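Local structure of acidocalcisomal pyrophosphatase (Trypanosoma brucei brucei, 5C5V) at residues A164-A169 with N175-D180. The protein probably hydrolyses inorganic pyrophosphate to phosphate with the help of magnesium ions. Numbering follows the deposited sequence.
With MG (magnesium ion), chain F; 2PN (imidodiphosphoric acid), chain C.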
loop_
_atom_site.group_PDB
_atom_site.type_symbol
_atom_site.label_atom_id
_atom_site.label_comp_id
_atom_site.label_asym_id
_atom_site.label_seq_id
_atom_site.Cartn_x
_atom_site.Cartn_y
_atom_site.Cartn_z
ATOM N N ALA A 164 -0.105 20.854 -21.162
ATOM C CA ALA A 164 0.466 20.901 -22.519
ATOM C C ALA A 164 0.020 19.646 -23.250
ATOM O O ALA A 164 0.264 18.541 -22.777
ATOM C CB ALA A 164 1.981 21.002 -22.490
ATOM N N LYS A 165 -0.681 19.817 -24.367
ATOM C CA LYS A 165 -1.287 18.685 -25.056
ATOM C C LYS A 165 -0.321 18.026 -26.050
ATOM O O LYS A 165 -0.408 18.233 -27.258
ATOM C CB LYS A 165 -2.568 19.124 -25.763
ATOM C CG LYS A 165 -3.705 18.112 -25.696
ATOM C CD LYS A 165 -3.470 16.906 -26.580
ATOM C CE LYS A 165 -4.633 15.918 -26.521
ATOM N NZ LYS A 165 -4.391 14.690 -27.358
ATOM N N PHE A 166 0.605 17.237 -25.519
ATOM C CA PHE A 166 1.496 16.462 -26.351
ATOM C C PHE A 166 0.734 15.278 -26.942
ATOM O O PHE A 166 -0.253 14.826 -26.363
ATOM C CB PHE A 166 2.699 15.993 -25.552
ATOM C CG PHE A 166 3.558 17.113 -25.053
ATOM C CD1 PHE A 166 3.601 17.427 -23.702
ATOM C CD2 PHE A 166 4.309 17.865 -25.933
ATOM C CE1 PHE A 166 4.394 18.457 -23.245
ATOM C CE2 PHE A 166 5.111 18.892 -25.484
ATOM C CZ PHE A 166 5.149 19.201 -24.137
ATOM N N GLU A 167 1.194 14.819 -28.104
ATOM C CA GLU A 167 0.568 13.770 -28.899
ATOM C C GLU A 167 1.649 13.055 -29.707
ATOM O O GLU A 167 2.603 13.680 -30.169
ATOM C CB GLU A 167 -0.459 14.339 -29.885
ATOM C CG GLU A 167 -1.830 14.655 -29.327
ATOM C CD GLU A 167 -2.813 15.122 -30.409
ATOM O OE1 GLU A 167 -2.428 15.150 -31.608
ATOM O OE2 GLU A 167 -3.976 15.468 -30.056
ATOM N N ILE A 168 1.490 11.755 -29.898
ATOM C CA ILE A 168 2.265 11.056 -30.903
ATOM C C ILE A 168 1.933 11.664 -32.261
ATOM O O ILE A 168 0.758 11.777 -32.605
ATOM C CB ILE A 168 1.957 9.553 -30.910
ATOM C CG1 ILE A 168 2.395 8.922 -29.581
ATOM C CG2 ILE A 168 2.612 8.898 -32.097
ATOM C CD1 ILE A 168 2.088 7.446 -29.472
ATOM N N ALA A 169 2.946 12.120 -32.994
ATOM C CA ALA A 169 2.713 12.721 -34.305
ATOM C C ALA A 169 2.515 11.619 -35.354
ATOM O O ALA A 169 3.478 11.099 -35.941
ATOM C CB ALA A 169 3.856 13.642 -34.695
ATOM N N ASN A 175 7.126 8.898 -35.982
ATOM C CA ASN A 175 6.042 9.299 -35.092
ATOM C C ASN A 175 6.516 9.830 -33.743
ATOM O O ASN A 175 6.101 9.351 -32.693
ATOM C CB ASN A 175 5.088 8.126 -34.881
ATOM C CG ASN A 175 4.707 7.460 -36.176
ATOM O OD1 ASN A 175 5.059 6.313 -36.413
ATOM N ND2 ASN A 175 4.002 8.179 -37.031
ATOM N N PRO A 176 7.411 10.818 -33.774
ATOM C CA PRO A 176 7.855 11.411 -32.521
ATOM C C PRO A 176 6.693 12.062 -31.780
ATOM O O PRO A 176 5.651 12.341 -32.377
ATOM C CB PRO A 176 8.874 12.454 -32.976
ATOM C CG PRO A 176 8.451 12.805 -34.373
ATOM C CD PRO A 176 7.987 11.502 -34.945
ATOM N N ILE A 177 6.862 12.291 -30.486
ATOM C CA ILE A 177 5.863 13.055 -29.761
ATOM C C ILE A 177 6.080 14.541 -29.992
ATOM O O ILE A 177 7.201 15.045 -29.954
ATOM C CB ILE A 177 5.890 12.740 -28.282
ATOM C CG1 ILE A 177 5.203 11.394 -28.052
ATOM C CG2 ILE A 177 5.174 13.828 -27.509
ATOM C CD1 ILE A 177 5.374 10.852 -26.645
ATOM N N LYS A 178 4.987 15.231 -30.268
ATOM C CA LYS A 178 5.016 16.673 -30.421
ATOM C C LYS A 178 3.857 17.315 -29.664
ATOM O O LYS A 178 2.956 16.623 -29.162
ATOM C CB LYS A 178 4.957 17.061 -31.895
ATOM C CG LYS A 178 3.598 16.857 -32.523
ATOM C CD LYS A 178 3.627 17.262 -33.991
ATOM C CE LYS A 178 2.230 17.387 -34.575
ATOM N NZ LYS A 178 2.180 18.433 -35.643
ATOM N N GLN A 179 3.891 18.637 -29.560
ATOM C CA GLN A 179 2.751 19.336 -29.007
ATOM C C GLN A 179 1.749 19.604 -30.125
ATOM O O GLN A 179 2.102 20.114 -31.192
ATOM C CB GLN A 179 3.174 20.634 -28.316
ATOM C CG GLN A 179 2.078 21.219 -27.441
ATOM C CD GLN A 179 2.576 22.291 -26.491
ATOM O OE1 GLN A 179 3.772 22.567 -26.408
ATOM N NE2 GLN A 179 1.648 22.912 -25.775
ATOM N N ASP A 180 0.501 19.226 -29.886
ATOM C CA ASP A 180 -0.576 19.520 -30.811
ATOM C C ASP A 180 -0.680 21.034 -31.031
ATOM O O ASP A 180 -0.324 21.827 -30.154
ATOM C CB ASP A 180 -1.887 18.944 -30.274
ATOM C CG ASP A 180 -2.987 18.941 -31.302
ATOM O OD1 ASP A 180 -2.691 19.093 -32.511
ATOM O OD2 ASP A 180 -4.159 18.777 -30.898
HETATM MG MG MG F . -6.034 15.144 -30.820
HETATM P P1 2PN C . -8.224 15.375 -28.324
HETATM O O1 2PN C . -7.360 16.067 -29.410
HETATM O O2 2PN C . -9.519 14.845 -28.997
HETATM O O3 2PN C . -8.493 16.382 -27.171
HETATM N N1 2PN C . -7.368 14.148 -27.666
HETATM P P2 2PN C . -7.001 12.749 -28.436
HETATM O O4 2PN C . -6.297 13.038 -29.810
HETATM O O5 2PN C . -8.311 12.031 -28.698
HETATM O O6 2PN C . -6.119 11.933 -27.597
HETATM O O HOH W 1 -4.939 14.291 -32.553
HETATM O O HOH W 2 -6.126 16.887 -31.884
HETATM O O HOH W 3 -7.771 15.039 -32.015
#
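E167 and K178 form the central hydrogen-bonded pair of an antiparallel beta hairpin, strands 166-168 and 177-182, at the active site of the pyrophosphatase fold. E167 N donates to K178 O at 2.7 Å, and K178 N returns the bond to E167 O. D180 N to K165 O and A169 N to P176 O extend the ladder at its two ends. At the turn end the amide of N175 also donates through ND2 to A169 O. A169 O lies in the amide plane of N175, and N175 OD1 is hydrogen-bonded to S127.

F166, I168, I177 and Q179 share one face of the hairpin. CB of F166 meets I177 CG2 at 3.8 Å, and the CG1 atoms of I168 and I177 touch. Q179 lays its CB against the CD2-CE2 side of the F166 ring, while its NE2 bonds R187 O.

E167 and K178 point to the other face. Beyond CG the E167 chain is extended (chi2 -176°), which carries its carboxylate to the magnesium ion, which imidodiphosphate also binds through O1 and O4. This carboxylate stacks on that of D180, planes 24° apart. R187 forms a salt bridge with D180. D180 OD2 accepts a hydrogen bond from a water on the magnesium ion. E167 OE2 binds the magnesium ion at 2.2 Å and takes K165 NZ on its anti lone pair at 2.8 Å.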